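Local coordinates for protein Niban 2 (Homo sapiens, PDB 7CTP) that may suppress apoptosis and promote melanoma cell invasion, and carries a PH domain beside a large helical region, at residues Ile498-Pro501 / Phe502-Lys506. Sequence-based numbering, arbitrary orientation.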
ATOM      1  N   ILE A 498       2.608 -14.232  -4.860  1.00 28.33           N
ATOM      2  CA  ILE A 498       2.149 -14.702  -6.167  1.00 30.14           C
ATOM      3  C   ILE A 498       1.872 -16.201  -6.153  1.00 28.20           C
ATOM      4  O   ILE A 498       0.878 -16.667  -6.720  1.00 33.44           O
ATOM      5  CB  ILE A 498       3.172 -14.333  -7.255  1.00 24.40           C
ATOM      6  CG1 ILE A 498       3.157 -12.820  -7.524  1.00 32.60           C
ATOM      7  CG2 ILE A 498       2.890 -15.131  -8.534  1.00 28.36           C
ATOM      8  CD1 ILE A 498       4.446 -12.286  -8.109  1.00 35.09           C
ATOM      9  N   SER A 499       2.721 -16.979  -5.487  1.00 28.96           N
ATOM     10  CA  SER A 499       2.656 -18.433  -5.621  1.00 23.13           C
ATOM     11  C   SER A 499       1.620 -19.069  -4.692  1.00 25.82           C
ATOM     12  O   SER A 499       0.953 -20.035  -5.078  1.00 25.68           O
ATOM     13  CB  SER A 499       4.046 -19.021  -5.376  1.00 29.42           C
ATOM     14  OG  SER A 499       4.472 -18.786  -4.048  1.00 32.46           O
ATOM     15  N   ILE A 500       1.469 -18.571  -3.470  1.00 23.82           N
ATOM     16  CA  ILE A 500       0.612 -19.263  -2.506  1.00 21.80           C
ATOM     17  C   ILE A 500      -0.861 -19.139  -2.905  1.00 23.02           C
ATOM     18  O   ILE A 500      -1.577 -20.154  -2.874  1.00 22.60           O
ATOM     19  CB  ILE A 500       0.877 -18.782  -1.071  1.00 25.81           C
ATOM     20  CG1 ILE A 500       2.242 -19.290  -0.598  1.00 29.91           C
ATOM     21  CG2 ILE A 500      -0.191 -19.306  -0.126  1.00 24.38           C
ATOM     22  CD1 ILE A 500       2.627 -18.797   0.780  1.00 31.89           C
ATOM     23  N   PRO A 501      -1.374 -17.965  -3.302  1.00 23.36           N
ATOM     24  CA  PRO A 501      -2.790 -17.931  -3.727  1.00 25.94           C
ATOM     25  C   PRO A 501      -3.069 -18.855  -4.889  1.00 25.55           C
ATOM     26  O   PRO A 501      -4.157 -19.443  -4.979  1.00 24.37           O
ATOM     27  CB  PRO A 501      -3.013 -16.463  -4.111  1.00 25.60           C
ATOM     28  CG  PRO A 501      -1.990 -15.717  -3.338  1.00 27.27           C
ATOM     29  CD  PRO A 501      -0.780 -16.615  -3.343  1.00 28.24           C
ATOM     30  N   PHE A 502      -2.096 -18.993  -5.790  1.00 23.27           N
ATOM     31  CA  PHE A 502      -2.222 -19.940  -6.890  1.00 27.58           C
ATOM     32  C   PHE A 502      -2.385 -21.367  -6.371  1.00 22.67           C
ATOM     33  O   PHE A 502      -3.294 -22.094  -6.792  1.00 25.47           O
ATOM     34  CB  PHE A 502      -0.998 -19.827  -7.795  1.00 25.47           C
ATOM     35  CG  PHE A 502      -0.953 -20.859  -8.886  1.00 27.11           C
ATOM     36  CD1 PHE A 502      -1.652 -20.666 -10.061  1.00 28.05           C
ATOM     37  CD2 PHE A 502      -0.212 -22.025  -8.726  1.00 26.79           C
ATOM     38  CE1 PHE A 502      -1.617 -21.623 -11.074  1.00 39.55           C
ATOM     39  CE2 PHE A 502      -0.170 -22.984  -9.729  1.00 31.11           C
ATOM     40  CZ  PHE A 502      -0.878 -22.779 -10.906  1.00 32.38           C
ATOM     41  N   LEU A 503      -1.506 -21.780  -5.458  1.00 22.24           N
ATOM     42  CA  LEU A 503      -1.564 -23.135  -4.912  1.00 26.05           C
ATOM     43  C   LEU A 503      -2.855 -23.370  -4.147  1.00 26.04           C
ATOM     44  O   LEU A 503      -3.480 -24.431  -4.265  1.00 25.16           O
ATOM     45  CB  LEU A 503      -0.366 -23.376  -3.998  1.00 29.41           C
ATOM     46  CG  LEU A 503       0.993 -23.517  -4.667  1.00 35.01           C
ATOM     47  CD1 LEU A 503       2.052 -23.426  -3.589  1.00 28.25           C
ATOM     48  CD2 LEU A 503       1.080 -24.836  -5.423  1.00 29.09           C
ATOM     49  N   LEU A 504      -3.253 -22.398  -3.321  1.00 23.12           N
ATOM     50  CA  LEU A 504      -4.464 -22.575  -2.532  1.00 22.35           C
ATOM     51  C   LEU A 504      -5.678 -22.755  -3.431  1.00 19.12           C
ATOM     52  O   LEU A 504      -6.547 -23.586  -3.150  1.00 21.41           O
ATOM     53  CB  LEU A 504      -4.648 -21.382  -1.594  1.00 21.40           C
ATOM     54  CG  LEU A 504      -3.603 -21.295  -0.475  1.00 22.47           C
ATOM     55  CD1 LEU A 504      -3.865 -20.049   0.363  1.00 24.82           C
ATOM     56  CD2 LEU A 504      -3.612 -22.553   0.400  1.00 25.61           C
ATOM     57  N   LYS A 505      -5.737 -22.009  -4.532  1.00 23.39           N
ATOM     58  CA  LYS A 505      -6.850 -22.157  -5.464  1.00 21.76           C
ATOM     59  C   LYS A 505      -6.839 -23.533  -6.120  1.00 23.08           C
ATOM     60  O   LYS A 505      -7.879 -24.198  -6.199  1.00 23.62           O
ATOM     61  CB  LYS A 505      -6.812 -21.057  -6.518  1.00 25.44           C
ATOM     62  CG  LYS A 505      -8.019 -21.124  -7.445  1.00 31.32           C
ATOM     63  CD  LYS A 505      -7.861 -20.203  -8.632  1.00 36.01           C
ATOM     64  CE  LYS A 505      -8.668 -18.929  -8.430  1.00 55.08           C
ATOM     65  NZ  LYS A 505      -8.147 -17.806  -9.259  1.00 60.03           N
ATOM     66  N   LYS A 506      -5.668 -23.988  -6.574  1.00 25.24           N
ATOM     67  CA  LYS A 506      -5.575 -25.316  -7.182  1.00 23.29           C
ATOM     68  C   LYS A 506      -5.940 -26.408  -6.183  1.00 27.64           C
ATOM     69  O   LYS A 506      -6.584 -27.406  -6.543  1.00 26.05           O
ATOM     70  CB  LYS A 506      -4.167 -25.546  -7.729  1.00 26.48           C
ATOM     71  CG  LYS A 506      -3.786 -24.653  -8.902  1.00 29.08           C
ATOM     72  CD  LYS A 506      -4.643 -24.931 -10.131  1.00 35.22           C
ATOM     73  CE  LYS A 506      -4.271 -23.975 -11.275  1.00 36.41           C
ATOM     74  NZ  LYS A 506      -5.327 -23.946 -12.333  1.00 41.06           N
TER
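The backbone O of I500 accepts the N-H of L504 at 2.8 Å, with an N-H...O angle of 170°. The donor lies almost on the line of the C=O bond. This is an i to i+4 bond of helix 464-511, one of the long helices of the Niban 2 chain, at a point where a proline kinks it. P501 has no N-H to give to the turn before, so the ladder of bonds is broken there. F502 N also fails to reach I498 O, at 3.9 Å. The ladder resumes with L503 N, which donates to S499 O at 3.0 Å, in the carbonyl plane. K505 N reaches P501 O, also at 3.0 Å, but this donor is tilted 32° from the carbonyl plane.

The apolar contact follows the same spacing. I500 and L504 lie side by side and point the same way, with I500 CG2 3.8 Å from L504 CD1. With chi1 at -71°, CG1 of I500 lies beside the backbone N and CG2 is anti to it; CG2 is the methyl that meets L504. CG of L504 also rests against I500 O at 3.3 Å. Both residues face helix 532-555, where I500 touches L541 and L504 touches Y536 and E537. Cutting L504 back to an alanine here is likely to open a gap beside I500 CG2 and to take away the contact with Y536.

L503, buried, packs on V544 of helix 532-555 and on C333 and V334 of helix 260-337, while the F502 side chain touches H337 and L416. The OG of S499 is hydrogen-bonded to the carbonyl O of L495, one turn earlier. On one face of the F502 ring, offset toward its rim, K506 CG sits 4.0 Å above the plane.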